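Local coordinates for deseasin MCP-01 (Pseudoalteromonas sp., PDB 3VV3), which is a bacterial serine protease of the subtilisin family that degrades collagen, at residues Glu33-Ser36 and Ile37-Ser41. Numbering follows the deposited sequence.
Sequences EAWS and ISTGS
Trp35 and Thr39 meet where the chain leaves helix 31-34 through a turn in which one carbonyl, Ala34 O, takes two amides. The Thr39 methyl CG2 lies 3.6 Å from Trp35 CB, and the two side chains cross at about a right angle. With chi1 at -67°, Trp35 CG stands beside the backbone N, and the pyrrole-side edge of the indole, at CD1, comes 3.4 Å from Ser38 O, which lies in the ring plane. The same carbonyl takes a nearly straight CA-H...O contact from Trp35 CA. Ala34 O is gripped by Ser38 N at 3.1 Å in the carbonyl plane, and by Ile37 N at 2.8 Å, raised above that plane. At the carbonyl before it, Glu33 O takes a 2.7 Å bond from Ser36 OG, which lies between its backbone N and carbonyl carbon (chi1 70°); Ser36 N bonds to the same oxygen. Beyond the turn, Ser38 OG accepts from Gly40 N in an ST turn and bonds to Ser285 OG. Trp35 NE1 bonds to Val126 O, and His128 meets the indole edge-to-face. With an alanine here the CB contact to Thr39 would remain, but Val126 O would probably be left without its indole donor and His128 without its aromatic partner. Helix 321-327 packs against Ala34 and Ile37, and the chain then runs on to strand 45-50 of the central parallel sheet.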
ATOM      1  N   GLU A  33     -25.200  16.392   0.611  1.00 10.69           N
ATOM      2  CA  GLU A  33     -26.248  16.770   1.542  1.00 12.15           C
ATOM      3  C   GLU A  33     -25.634  17.522   2.723  1.00 12.39           C
ATOM      4  O   GLU A  33     -26.117  18.584   3.120  1.00 12.22           O
ATOM      5  CB  GLU A  33     -27.018  15.536   2.008  1.00 12.09           C
ATOM      6  CG  GLU A  33     -27.894  14.883   0.923  1.00 13.40           C
ATOM      7  CD  GLU A  33     -27.138  13.995  -0.064  1.00 16.19           C
ATOM      8  OE1 GLU A  33     -25.895  13.845   0.055  1.00 10.22           O
ATOM      9  OE2 GLU A  33     -27.804  13.441  -0.976  1.00 13.00           O
ATOM     10  N   ALA A  34     -24.548  16.984   3.271  1.00 10.68           N
ATOM     11  CA  ALA A  34     -23.888  17.628   4.402  1.00  9.68           C
ATOM     12  C   ALA A  34     -23.426  19.036   4.041  1.00 10.35           C
ATOM     13  O   ALA A  34     -23.478  19.954   4.866  1.00 12.36           O
ATOM     14  CB  ALA A  34     -22.698  16.781   4.898  1.00  8.19           C
ATOM     15  N   TRP A  35     -22.981  19.207   2.803  1.00  9.87           N
ATOM     16  CA  TRP A  35     -22.451  20.496   2.374  1.00 11.49           C
ATOM     17  C   TRP A  35     -23.504  21.601   2.334  1.00 11.60           C
ATOM     18  O   TRP A  35     -23.165  22.771   2.228  1.00 11.61           O
ATOM     19  CB  TRP A  35     -21.739  20.377   1.025  1.00 10.02           C
ATOM     20  CG  TRP A  35     -20.486  19.553   1.105  1.00 10.38           C
ATOM     21  CD1 TRP A  35     -19.702  19.359   2.212  1.00 11.69           C
ATOM     22  CD2 TRP A  35     -19.864  18.824   0.040  1.00 10.00           C
ATOM     23  NE1 TRP A  35     -18.635  18.547   1.897  1.00  7.83           N
ATOM     24  CE2 TRP A  35     -18.712  18.206   0.572  1.00 10.23           C
ATOM     25  CE3 TRP A  35     -20.176  18.624  -1.312  1.00 11.16           C
ATOM     26  CZ2 TRP A  35     -17.866  17.417  -0.200  1.00  7.01           C
ATOM     27  CZ3 TRP A  35     -19.337  17.842  -2.077  1.00 11.50           C
ATOM     28  CH2 TRP A  35     -18.191  17.241  -1.516  1.00 10.60           C
ATOM     29  N   SER A  36     -24.775  21.236   2.428  1.00 14.42           N
ATOM     30  CA  SER A  36     -25.825  22.250   2.509  1.00 15.08           C
ATOM     31  C   SER A  36     -25.802  22.911   3.886  1.00 19.65           C
ATOM     32  O   SER A  36     -26.307  24.021   4.066  1.00 18.39           O
ATOM     33  CB  SER A  36     -27.202  21.637   2.217  1.00 15.82           C
ATOM     34  OG  SER A  36     -27.617  20.773   3.260  1.00 16.07           O
ATOM     35  N   ILE A  37     -25.197  22.224   4.850  1.00 11.69           N
ATOM     36  CA  ILE A  37     -25.066  22.726   6.213  1.00 12.56           C
ATOM     37  C   ILE A  37     -23.716  23.412   6.405  1.00 15.88           C
ATOM     38  O   ILE A  37     -23.643  24.520   6.930  1.00 13.09           O
ATOM     39  CB  ILE A  37     -25.210  21.586   7.241  1.00 10.79           C
ATOM     40  CG1 ILE A  37     -26.583  20.912   7.111  1.00 12.66           C
ATOM     41  CG2 ILE A  37     -24.970  22.089   8.669  1.00 10.43           C
ATOM     42  CD1 ILE A  37     -26.715  19.624   7.917  1.00 13.52           C
ATOM     43  N   SER A  38     -22.647  22.743   5.978  1.00  9.74           N
ATOM     44  CA  SER A  38     -21.307  23.298   6.086  1.00 10.28           C
ATOM     45  C   SER A  38     -20.384  22.676   5.050  1.00  9.30           C
ATOM     46  O   SER A  38     -20.479  21.478   4.773  1.00 10.32           O
ATOM     47  CB  SER A  38     -20.730  23.045   7.480  1.00 11.84           C
ATOM     48  OG  SER A  38     -19.462  23.669   7.620  1.00  8.44           O
ATOM     49  N   THR A  39     -19.502  23.495   4.488  1.00  8.32           N
ATOM     50  CA  THR A  39     -18.417  23.001   3.645  1.00  9.79           C
ATOM     51  C   THR A  39     -17.066  23.157   4.345  1.00 12.07           C
ATOM     52  O   THR A  39     -16.015  22.961   3.739  1.00 10.40           O
ATOM     53  CB  THR A  39     -18.391  23.669   2.253  1.00 14.86           C
ATOM     54  OG1 THR A  39     -18.488  25.095   2.384  1.00 15.13           O
ATOM     55  CG2 THR A  39     -19.549  23.158   1.405  1.00 12.80           C
ATOM     56  N   GLY A  40     -17.107  23.515   5.627  1.00  9.73           N
ATOM     57  CA  GLY A  40     -15.916  23.500   6.461  1.00  7.51           C
ATOM     58  C   GLY A  40     -15.309  24.869   6.688  1.00 13.88           C
ATOM     59  O   GLY A  40     -15.687  25.845   6.044  1.00 14.57           O
ATOM     60  N   SER A  41     -14.351  24.939   7.605  1.00  7.72           N
ATOM     61  CA  SER A  41     -13.680  26.201   7.879  1.00 10.17           C
ATOM     62  C   SER A  41     -12.168  26.056   7.946  1.00  9.82           C
ATOM     63  O   SER A  41     -11.662  25.107   8.548  1.00  8.04           O
ATOM     64  CB  SER A  41     -14.182  26.788   9.193  1.00 12.08           C
ATOM     65  OG  SER A  41     -13.465  27.971   9.500  1.00 12.08           O
TER